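Local coordinates for solute-binding protein Csal_2479 (Chromohalobacter salexigens, PDB 4P1L) that binds D-glucuronate and probably delivers it, as the periplasmic solute-binding protein of a tripartite ATP-independent (TRAP) transport system, for uptake into the cytoplasm, at residues G28-P33 with V61-V66; Y36-A41 with K263-L268; E43-E48 with E256-A261; A85-G90 with C235-K240. All coordinates share one frame; numbering follows the deposited sequence.

The four contacts illustrate how one lobe of a solute-binding protein is built outward from a sheet. Contacts 1 and 4 share the mixed sheet ordered 59-62, 26-29, 84-88, 234-239, 135-141, with centres about 12 Å apart. Helix 37-52, the connection between strands 26-29 and 59-62, leaves contact 1 to pair with helix 248-282 in contacts 2 and 3, whose centres lie about 10 Å apart. Along the chain, contact 1 closes before contact 4 opens, and contact 4 falls between the two halves of both helix contacts. Sequence-distant segments thus converge, and contacts 1, 2 and 4 meet near the D-glucuronate through Asn30, His32, Asn38 and Asn86.

Contact 1 (G28-P33 with V61-V66). With BDP (beta-D-glucopyranuronic acid), chain C.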
# COMPACT_ATOMS: atom_id res chain seq x y z
N GLY A 28 -18.01 -0.89 -3.45
CA GLY A 28 -16.57 -0.84 -3.44
C GLY A 28 -16.03 -0.38 -2.11
O GLY A 28 -16.72 0.29 -1.31
N TRP A 29 -14.76 -0.70 -1.88
CA TRP A 29 -14.13 -0.54 -0.57
C TRP A 29 -12.91 0.35 -0.67
O TRP A 29 -12.07 0.20 -1.58
CB TRP A 29 -13.72 -1.92 -0.05
CG TRP A 29 -13.12 -1.97 1.33
CD1 TRP A 29 -13.78 -2.19 2.51
CD2 TRP A 29 -11.74 -1.81 1.68
NE1 TRP A 29 -12.91 -2.16 3.56
CE2 TRP A 29 -11.65 -1.93 3.08
CE3 TRP A 29 -10.57 -1.56 0.94
CZ2 TRP A 29 -10.44 -1.82 3.77
CZ3 TRP A 29 -9.36 -1.46 1.64
CH2 TRP A 29 -9.32 -1.60 3.03
N ASN A 30 -12.80 1.28 0.27
CA ASN A 30 -11.60 2.09 0.46
C ASN A 30 -11.39 2.25 1.96
O ASN A 30 -12.36 2.50 2.68
CB ASN A 30 -11.82 3.44 -0.22
CG ASN A 30 -10.70 4.39 -0.02
OD1 ASN A 30 -9.52 4.00 0.15
ND2 ASN A 30 -11.02 5.68 -0.13
N ILE A 31 -10.16 2.08 2.44
CA ILE A 31 -9.87 2.25 3.85
C ILE A 31 -9.78 3.74 4.25
O ILE A 31 -9.99 4.10 5.43
CB ILE A 31 -8.56 1.50 4.26
CG1 ILE A 31 -8.39 1.45 5.78
CG2 ILE A 31 -7.30 2.13 3.64
CD1 ILE A 31 -7.42 0.35 6.26
N HIS A 32 -9.44 4.60 3.28
CA HIS A 32 -9.12 6.02 3.55
C HIS A 32 -10.39 6.89 3.53
O HIS A 32 -11.45 6.44 3.09
CB HIS A 32 -8.13 6.56 2.52
CG HIS A 32 -6.80 5.84 2.52
ND1 HIS A 32 -5.84 6.06 3.49
CD2 HIS A 32 -6.29 4.90 1.69
CE1 HIS A 32 -4.79 5.28 3.25
NE2 HIS A 32 -5.04 4.57 2.16
N PRO A 33 -10.27 8.13 4.01
CA PRO A 33 -11.41 9.06 3.87
C PRO A 33 -11.70 9.38 2.40
O PRO A 33 -10.80 9.23 1.55
CB PRO A 33 -10.93 10.32 4.60
CG PRO A 33 -9.81 9.85 5.50
CD PRO A 33 -9.16 8.71 4.79
N VAL A 61 -18.88 3.81 -3.72
CA VAL A 61 -17.68 3.60 -2.89
C VAL A 61 -18.00 3.81 -1.42
O VAL A 61 -18.61 4.81 -1.04
CB VAL A 61 -16.51 4.54 -3.30
CG1 VAL A 61 -15.26 4.19 -2.48
CG2 VAL A 61 -16.25 4.44 -4.79
N TYR A 62 -17.64 2.83 -0.61
CA TYR A 62 -17.72 2.95 0.84
C TYR A 62 -16.32 3.25 1.38
O TYR A 62 -15.46 2.38 1.41
CB TYR A 62 -18.29 1.68 1.46
CG TYR A 62 -19.78 1.52 1.20
CD1 TYR A 62 -20.25 1.05 -0.02
CD2 TYR A 62 -20.71 1.85 2.18
CE1 TYR A 62 -21.65 0.91 -0.24
CE2 TYR A 62 -22.07 1.70 1.98
CZ TYR A 62 -22.54 1.23 0.77
OH TYR A 62 -23.90 1.12 0.59
N HIS A 63 -16.11 4.48 1.81
CA HIS A 63 -14.84 4.90 2.36
C HIS A 63 -14.74 4.60 3.86
O HIS A 63 -15.68 4.08 4.47
CB HIS A 63 -14.67 6.40 2.14
CG HIS A 63 -14.84 6.81 0.73
ND1 HIS A 63 -13.77 6.86 -0.15
CD2 HIS A 63 -15.92 7.21 0.02
CE1 HIS A 63 -14.19 7.25 -1.34
NE2 HIS A 63 -15.49 7.49 -1.25
N ASN A 64 -13.57 4.92 4.42
CA ASN A 64 -13.33 4.79 5.86
C ASN A 64 -13.43 3.35 6.39
O ASN A 64 -13.66 3.15 7.59
CB ASN A 64 -14.30 5.67 6.65
CG ASN A 64 -14.12 7.16 6.39
OD1 ASN A 64 -15.08 7.88 6.06
ND2 ASN A 64 -12.89 7.63 6.53
N ALA A 65 -13.25 2.36 5.52
CA ALA A 65 -13.36 0.97 5.93
C ALA A 65 -14.70 0.67 6.60
O ALA A 65 -14.81 -0.27 7.38
CB ALA A 65 -12.20 0.59 6.86
N VAL A 66 -15.72 1.47 6.29
CA VAL A 66 -17.08 1.24 6.77
C VAL A 66 -17.51 -0.23 6.60
O VAL A 66 -18.23 -0.78 7.44
CB VAL A 66 -18.07 2.13 5.99
CG1 VAL A 66 -19.50 1.67 6.20
CG2 VAL A 66 -17.91 3.58 6.44
C1 BDP C . -1.56 3.02 3.82
C2 BDP C . -2.31 2.18 2.79
C3 BDP C . -3.52 1.61 3.42
C4 BDP C . -3.08 0.78 4.58
C5 BDP C . -2.28 1.63 5.60
C6 BDP C . -1.76 0.82 6.78
O2 BDP C . -2.67 3.06 1.74
O3 BDP C . -4.13 0.66 2.39
O4 BDP C . -4.22 0.19 5.24
O5 BDP C . -1.19 2.21 4.94
O6A BDP C . -0.64 1.17 7.27
O1 BDP C . -0.40 3.52 3.25
O6B BDP C . -2.48 -0.08 7.27
O HOH W 1 -9.81 6.13 7.18
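Gly28, Asn30 and Ala65 carry the pairing of 28-33 with 61-66, at the C-terminal ends of the two parallel strands of a beta-alpha-beta crossover whose helix is 37-52. Gly28 O accepts from Tyr62 N at 2.8 Å, and Asn30 N returns a bond to Tyr62 O at 3.1 Å. Further on, Asn30 O takes the N-H of Ala65 on a lone pair at 3.0 Å, holding the type I' turn from His63 to Val66 against the other loop. Ala65 CB then rests on Ile31 CG1, 4.1 Å away.

The side chain of Asn30 works both ways. With CG anti to the backbone N (chi1 176°), its ND2 reaches ND1 of His63 at 3.0 Å, each atom near the plane of the other's group although amide and ring are turned 76° apart. NE2 of the same imidazole bonds Glu43. Asn30 OD1 meanwhile accepts from His32 N, an Asx turn, with the donor above the carbonyl plane. Were a leucine to replace Asn30, His63 ND1 would probably lose its donor and the bend before His32 its acceptor. That bend leads to the ligand: His32 NE2 donates to O2 of beta-D-glucuronate at 2.8 Å.

Contact 2 (Y36-A41 with K263-L268); sequences YPNGKA and KEQRAL
OD1 of Asn38 receives a hydrogen bond from NE2 of Gln265 at 3.1 Å, the polar link between helix segments 37-41 and 263-268. The two side chains run side by side and point the same way, yet their amide planes are almost perpendicular. The donor comes in above the carbonyl plane of Asn38, away from the lone pairs, and the bond is bent, with 148° at the hydrogen. Gln265 gets there because its chain starts out anti to the backbone N and then bends at chi2 (-90°), turning the amide toward Asn38. The other end of each amide is also held: Asn38 ND2 donates to Asn86 OD1, and Gln265 OE1 accepts from Gly142 N. Both groups are buried, and this chain of bonds is likely to fix which way round each amide sits.

Alongside the amides, nearer the helix backbones, the packing is apolar. Ala41 CB lies 3.5 Å from Gln265 CB, a close approach that a methyl permits. One turn back toward the start of helix 37-52, Pro37 CB meets Leu268 CB at 4.0 Å, while the CD1 branch of Leu268 reaches across to Lys40 CB at 3.7 Å and lies 3.9 Å from Pro37 O. Lys40 runs extended from there, crossing the leucine at a slant.

The short helix axes approach to 8.7 Å at 151°, an antiparallel helix pair. Here it joins the first helix of the lobe to the long helix 248-282, characteristic of TRAP solute-binding proteins, next to the sugar pocket.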
# COMPACT_ATOMS: atom_id res chain seq x y z
N TYR A 36 -9.09 11.67 0.61
CA TYR A 36 -7.75 11.17 0.39
C TYR A 36 -7.55 10.97 -1.13
O TYR A 36 -8.51 10.71 -1.82
CB TYR A 36 -7.64 9.84 1.11
CG TYR A 36 -6.25 9.31 1.33
CD1 TYR A 36 -5.46 9.81 2.34
CD2 TYR A 36 -5.76 8.26 0.57
CE1 TYR A 36 -4.19 9.30 2.59
CE2 TYR A 36 -4.48 7.71 0.80
CZ TYR A 36 -3.71 8.25 1.82
OH TYR A 36 -2.45 7.77 2.10
N PRO A 37 -6.31 11.08 -1.63
CA PRO A 37 -6.15 10.91 -3.08
C PRO A 37 -6.82 9.65 -3.63
O PRO A 37 -7.48 9.73 -4.67
CB PRO A 37 -4.64 10.84 -3.25
CG PRO A 37 -4.15 11.76 -2.16
CD PRO A 37 -5.05 11.50 -1.00
N ASN A 38 -6.63 8.51 -2.95
CA ASN A 38 -7.27 7.27 -3.38
C ASN A 38 -8.79 7.38 -3.40
O ASN A 38 -9.46 6.80 -4.26
CB ASN A 38 -6.90 6.11 -2.44
CG ASN A 38 -5.39 5.84 -2.40
OD1 ASN A 38 -4.56 6.74 -2.55
ND2 ASN A 38 -5.05 4.59 -2.18
N GLY A 39 -9.34 8.12 -2.43
CA GLY A 39 -10.79 8.26 -2.33
C GLY A 39 -11.36 9.02 -3.53
O GLY A 39 -12.32 8.61 -4.16
N LYS A 40 -10.72 10.14 -3.85
CA LYS A 40 -11.11 10.93 -4.99
C LYS A 40 -11.06 10.11 -6.29
O LYS A 40 -12.00 10.17 -7.08
CB LYS A 40 -10.21 12.16 -5.11
CG LYS A 40 -10.35 13.15 -3.95
CD LYS A 40 -9.32 14.28 -4.09
CE LYS A 40 -9.52 15.39 -3.08
NZ LYS A 40 -8.35 16.30 -3.06
N ALA A 41 -9.99 9.35 -6.49
CA ALA A 41 -9.79 8.59 -7.72
C ALA A 41 -10.86 7.52 -7.86
O ALA A 41 -11.34 7.23 -8.97
CB ALA A 41 -8.38 7.94 -7.73
N LYS A 263 -4.39 7.10 -13.41
CA LYS A 263 -3.63 8.25 -13.87
C LYS A 263 -3.94 9.47 -12.98
O LYS A 263 -3.05 10.25 -12.60
CB LYS A 263 -3.94 8.53 -15.35
CG LYS A 263 -3.08 9.63 -15.96
CD LYS A 263 -3.13 9.59 -17.50
CE LYS A 263 -2.63 10.89 -18.13
NZ LYS A 263 -3.68 11.95 -18.17
N GLU A 264 -5.22 9.62 -12.64
CA GLU A 264 -5.67 10.73 -11.80
C GLU A 264 -5.10 10.56 -10.40
O GLU A 264 -4.56 11.50 -9.82
CB GLU A 264 -7.20 10.79 -11.73
CG GLU A 264 -7.68 11.91 -10.81
CD GLU A 264 -9.19 11.94 -10.58
OE1 GLU A 264 -9.90 11.03 -11.04
OE2 GLU A 264 -9.66 12.88 -9.92
N GLN A 265 -5.24 9.35 -9.85
CA GLN A 265 -4.75 9.07 -8.51
C GLN A 265 -3.26 9.41 -8.37
O GLN A 265 -2.84 9.93 -7.35
CB GLN A 265 -4.96 7.61 -8.15
CG GLN A 265 -4.65 7.31 -6.70
CD GLN A 265 -3.21 6.90 -6.43
OE1 GLN A 265 -2.45 6.54 -7.33
NE2 GLN A 265 -2.84 6.93 -5.18
N ARG A 266 -2.46 9.09 -9.38
CA ARG A 266 -1.01 9.34 -9.27
C ARG A 266 -0.69 10.84 -9.29
O ARG A 266 0.21 11.30 -8.57
CB ARG A 266 -0.26 8.60 -10.36
CG ARG A 266 -0.42 7.08 -10.27
CD ARG A 266 0.28 6.41 -11.42
NE ARG A 266 -0.04 4.99 -11.51
CZ ARG A 266 0.52 4.18 -12.40
NH1 ARG A 266 1.46 4.61 -13.23
NH2 ARG A 266 0.17 2.90 -12.41
N ALA A 267 -1.45 11.60 -10.06
CA ALA A 267 -1.31 13.05 -10.07
C ALA A 267 -1.74 13.66 -8.73
O ALA A 267 -1.03 14.52 -8.18
CB ALA A 267 -2.11 13.67 -11.24
N LEU A 268 -2.91 13.24 -8.23
CA LEU A 268 -3.42 13.70 -6.93
C LEU A 268 -2.45 13.32 -5.82
O LEU A 268 -2.25 14.07 -4.84
CB LEU A 268 -4.77 13.06 -6.63
CG LEU A 268 -5.92 13.50 -7.52
CD1 LEU A 268 -7.20 12.70 -7.17
CD2 LEU A 268 -6.16 15.01 -7.37

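Contact 3 (E43-E48 with E256-A261)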
# COMPACT_ATOMS: atom_id res chain seq x y z
N GLU A 43 -13.94 7.69 -6.61
CA GLU A 43 -15.22 8.32 -6.93
C GLU A 43 -15.24 8.66 -8.42
O GLU A 43 -16.28 8.52 -9.08
CB GLU A 43 -15.46 9.58 -6.09
CG GLU A 43 -15.72 9.33 -4.62
CD GLU A 43 -17.07 8.66 -4.33
OE1 GLU A 43 -17.84 8.44 -5.29
OE2 GLU A 43 -17.32 8.36 -3.13
N SER A 44 -14.09 9.07 -8.96
CA SER A 44 -13.99 9.33 -10.40
C SER A 44 -14.25 8.06 -11.18
O SER A 44 -14.99 8.06 -12.16
CB SER A 44 -12.61 9.88 -10.76
OG SER A 44 -12.43 11.16 -10.20
N PHE A 45 -13.65 6.96 -10.72
CA PHE A 45 -13.87 5.65 -11.35
C PHE A 45 -15.36 5.31 -11.31
O PHE A 45 -15.95 4.91 -12.32
CB PHE A 45 -13.05 4.59 -10.61
CG PHE A 45 -13.39 3.16 -10.98
CD1 PHE A 45 -13.00 2.63 -12.20
CD2 PHE A 45 -14.02 2.33 -10.06
CE1 PHE A 45 -13.29 1.33 -12.51
CE2 PHE A 45 -14.29 1.00 -10.37
CZ PHE A 45 -13.93 0.51 -11.60
N ALA A 46 -15.97 5.46 -10.15
CA ALA A 46 -17.38 5.13 -10.00
C ALA A 46 -18.24 5.91 -11.00
O ALA A 46 -19.14 5.35 -11.63
CB ALA A 46 -17.85 5.40 -8.57
N LYS A 47 -17.99 7.21 -11.11
CA LYS A 47 -18.75 8.03 -12.05
C LYS A 47 -18.54 7.61 -13.49
O LYS A 47 -19.50 7.49 -14.26
CB LYS A 47 -18.39 9.51 -11.91
CG LYS A 47 -18.85 10.11 -10.61
CD LYS A 47 -18.22 11.49 -10.40
CE LYS A 47 -18.87 12.21 -9.21
NZ LYS A 47 -18.36 11.76 -7.88
N GLU A 48 -17.27 7.43 -13.86
CA GLU A 48 -16.93 7.11 -15.24
C GLU A 48 -17.53 5.75 -15.63
O GLU A 48 -18.05 5.58 -16.74
CB GLU A 48 -15.42 7.15 -15.43
CG GLU A 48 -14.98 7.10 -16.87
CD GLU A 48 -13.49 7.32 -17.05
OE1 GLU A 48 -12.90 8.02 -16.21
OE2 GLU A 48 -12.91 6.81 -18.03
N GLU A 256 -11.01 0.78 -19.03
CA GLU A 256 -10.62 2.14 -19.39
C GLU A 256 -10.83 3.13 -18.23
O GLU A 256 -9.95 3.94 -17.95
CB GLU A 256 -11.37 2.63 -20.63
CG GLU A 256 -10.88 3.99 -21.12
CD GLU A 256 -11.60 4.50 -22.36
OE1 GLU A 256 -12.53 3.82 -22.87
OE2 GLU A 256 -11.23 5.60 -22.83
N ALA A 257 -11.98 3.06 -17.57
CA ALA A 257 -12.27 3.92 -16.42
C ALA A 257 -11.23 3.76 -15.31
O ALA A 257 -10.83 4.73 -14.68
CB ALA A 257 -13.64 3.62 -15.86
N ALA A 258 -10.80 2.52 -15.08
CA ALA A 258 -9.83 2.21 -14.03
C ALA A 258 -8.44 2.76 -14.36
O ALA A 258 -7.71 3.24 -13.48
CB ALA A 258 -9.74 0.70 -13.81
N GLU A 259 -8.08 2.66 -15.64
CA GLU A 259 -6.80 3.20 -16.11
C GLU A 259 -6.79 4.74 -15.96
O GLU A 259 -5.82 5.30 -15.46
CB GLU A 259 -6.54 2.77 -17.56
CG GLU A 259 -6.20 1.27 -17.65
CD GLU A 259 -6.32 0.70 -19.06
OE1 GLU A 259 -6.45 1.50 -20.01
OE2 GLU A 259 -6.30 -0.55 -19.20
N ASP A 260 -7.88 5.40 -16.36
CA ASP A 260 -8.00 6.85 -16.17
C ASP A 260 -7.96 7.22 -14.67
O ASP A 260 -7.32 8.20 -14.27
CB ASP A 260 -9.31 7.39 -16.79
CG ASP A 260 -9.39 7.18 -18.30
OD1 ASP A 260 -8.33 6.95 -18.93
OD2 ASP A 260 -10.51 7.25 -18.85
N ALA A 261 -8.68 6.47 -13.85
CA ALA A 261 -8.67 6.73 -12.41
C ALA A 261 -7.28 6.60 -11.79
O ALA A 261 -6.94 7.38 -10.89
CB ALA A 261 -9.63 5.80 -11.69
O HOH W 2 -12.06 7.52 -13.91
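The Phe45 ring presents an edge to helix segment 256-261: the carbonyl carbon of Ala257 lies near the ring plane, and CD1 comes within 3.6 Å of Ala258 N. CE1 of the same edge meets Ala258 CB at 3.8 Å. Toward the sheet the ring meets that of Phe84. A chi1 of 169° places the ring opposite the backbone N, putting that edge against the Ala257-Ala258 backbone while Phe45 CB touches Ala261 CB at 3.8 Å.

The other flat groups are acidic. Glu48, extended beyond CG, lays its CG on Ala257 CB at 3.9 Å and brings OE2 to 2.6 Å from Asp260 OD2, the carboxylate planes 31° apart; at this distance one acid probably holds a proton. A water donates to both Glu48 OE1 and Ala257 O, 3.1 Å from the latter. A glycine in place of Glu48 would probably uncover Ala257 CB and leave the water without the carboxylate and Asp260 without its close partner.

The two short axes run antiparallel at 152°, 8.8 Å apart. Together the helices lie against the sheet: Phe45 and Ala258 both touch Leu236 of strand 234-239, Ala258 O accepts from Ser139 of strand 135-141, and Ala46 packs on Pro59.

Contact 4 (A85-G90 with C235-K240); sequences ANFNMG and CLCVAK
Ala85 and Cys237 form an antiparallel hydrogen-bonded pair between 85-90 and 235-240, each N donating to the other's O at 2.9 Å. Phe87 and Cys235 form the next, with Cys235 N bonded to Phe87 O at 2.9 Å and Phe87 N to Cys235 O at 3.1 Å. Between them sits the non-hydrogen-bonded pair Asn86-Leu236, in which each CA-H points to a carbonyl of the strand opposite, Asn86 CA to Cys235 O and Leu236 CA to Ala85 O.

Polar side chains add to the grip: Asn86 ND2 reaches Cys235 O at 3.3 Å in a weak bond, so that this carbonyl gathers two N-H groups and a CA-H. The same ND2 also bonds Glu234, which binds the glucuronate, and Asn86 OD1 accepts from Asn38. Asn88 OD1 closes an Asx turn on Gly90 N at 2.8 Å, while its ND2 bonds Glu234 as well.

Sulfur and aromatic contacts occupy the face bearing Ala85, Phe87, Cys235 and Cys237. Cys237 SG, set by chi1 69° between its backbone N and carbonyl carbon, stands obliquely beside the Phe87 ring, 3.6 Å from CD2. Cys235 SG meets Phe87 CB at 4.0 Å and, more loosely, the selenium of selenomethionine Met89. Ala85 CB lies over one face of the phenyl ring.

Strand 234-239 lies between 84-88 and 135-141 and runs antiparallel to both. The order 59-62, 26-29, 84-88, 234-239, 135-141 (2-1-3-5-4), with 234-239 the antiparallel strand, is that of the type II periplasmic-binding-protein fold, whose sugar pocket this strand borders through Glu234.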
# COMPACT_ATOMS: atom_id res chain seq x y z
N ALA A 85 -12.54 -2.77 -5.16
CA ALA A 85 -11.81 -2.24 -4.04
C ALA A 85 -10.43 -1.72 -4.47
O ALA A 85 -9.88 -2.11 -5.51
CB ALA A 85 -11.66 -3.30 -2.99
N ASN A 86 -9.91 -0.84 -3.63
CA ASN A 86 -8.53 -0.38 -3.65
C ASN A 86 -7.84 -1.07 -2.48
O ASN A 86 -8.13 -0.80 -1.32
CB ASN A 86 -8.54 1.16 -3.54
CG ASN A 86 -7.21 1.77 -3.14
OD1 ASN A 86 -7.20 2.80 -2.47
ND2 ASN A 86 -6.09 1.17 -3.54
N PHE A 87 -6.98 -2.04 -2.79
CA PHE A 87 -6.21 -2.71 -1.77
C PHE A 87 -4.73 -2.35 -1.87
O PHE A 87 -4.17 -2.34 -2.97
CB PHE A 87 -6.32 -4.23 -1.90
CG PHE A 87 -7.69 -4.77 -1.66
CD1 PHE A 87 -8.41 -4.39 -0.54
CD2 PHE A 87 -8.26 -5.65 -2.55
CE1 PHE A 87 -9.67 -4.88 -0.31
CE2 PHE A 87 -9.53 -6.17 -2.31
CZ PHE A 87 -10.23 -5.77 -1.18
N ASN A 88 -4.11 -2.12 -0.73
CA ASN A 88 -2.65 -2.13 -0.62
C ASN A 88 -2.13 -3.58 -0.79
O ASN A 88 -2.72 -4.55 -0.28
CB ASN A 88 -2.23 -1.55 0.72
CG ASN A 88 -0.73 -1.32 0.81
OD1 ASN A 88 0.02 -2.24 1.16
ND2 ASN A 88 -0.28 -0.12 0.53
N MSE A 89 -1.04 -3.71 -1.54
CA MSE A 89 -0.48 -5.04 -1.83
C MSE A 89 0.21 -5.70 -0.65
O MSE A 89 0.47 -6.91 -0.68
CB MSE A 89 0.48 -4.98 -3.02
CG MSE A 89 -0.19 -4.70 -4.34
SE MSE A 89 -1.50 -6.09 -4.92
CE MSE A 89 -0.24 -7.19 -5.94
N GLY A 90 0.52 -4.93 0.39
CA GLY A 90 1.08 -5.49 1.61
C GLY A 90 0.23 -6.58 2.24
O GLY A 90 0.70 -7.71 2.43
N CYS A 235 -3.72 -1.90 -5.78
CA CYS A 235 -4.52 -2.20 -6.94
C CYS A 235 -5.87 -1.56 -6.82
O CYS A 235 -6.37 -1.32 -5.71
CB CYS A 235 -4.70 -3.71 -7.14
SG CYS A 235 -5.54 -4.56 -5.77
N LEU A 236 -6.47 -1.30 -7.97
CA LEU A 236 -7.90 -1.12 -8.13
C LEU A 236 -8.37 -2.40 -8.78
O LEU A 236 -7.97 -2.71 -9.91
CB LEU A 236 -8.23 0.09 -9.00
CG LEU A 236 -9.68 0.26 -9.44
CD1 LEU A 236 -10.64 0.12 -8.30
CD2 LEU A 236 -9.83 1.62 -10.10
N CYS A 237 -9.13 -3.21 -8.04
CA CYS A 237 -9.53 -4.52 -8.53
C CYS A 237 -11.04 -4.79 -8.40
O CYS A 237 -11.75 -4.09 -7.65
CB CYS A 237 -8.76 -5.62 -7.79
SG CYS A 237 -9.23 -5.82 -6.05
N VAL A 238 -11.50 -5.80 -9.14
CA VAL A 238 -12.90 -6.22 -9.15
C VAL A 238 -12.99 -7.72 -8.77
O VAL A 238 -12.14 -8.51 -9.16
CB VAL A 238 -13.53 -5.95 -10.54
CG1 VAL A 238 -14.96 -6.52 -10.64
CG2 VAL A 238 -13.54 -4.46 -10.84
N ALA A 239 -14.01 -8.10 -8.00
CA ALA A 239 -14.32 -9.52 -7.78
C ALA A 239 -14.46 -10.27 -9.12
O ALA A 239 -15.17 -9.83 -10.04
CB ALA A 239 -15.60 -9.68 -6.98
N LYS A 240 -13.79 -11.40 -9.25
CA LYS A 240 -13.87 -12.14 -10.50
C LYS A 240 -15.32 -12.46 -10.87
O LYS A 240 -15.70 -12.36 -12.03
CB LYS A 240 -13.06 -13.44 -10.43
CG LYS A 240 -13.09 -14.24 -11.77
CD LYS A 240 -12.29 -15.55 -11.68
CE LYS A 240 -10.79 -15.29 -11.61
NZ LYS A 240 -9.97 -16.41 -12.17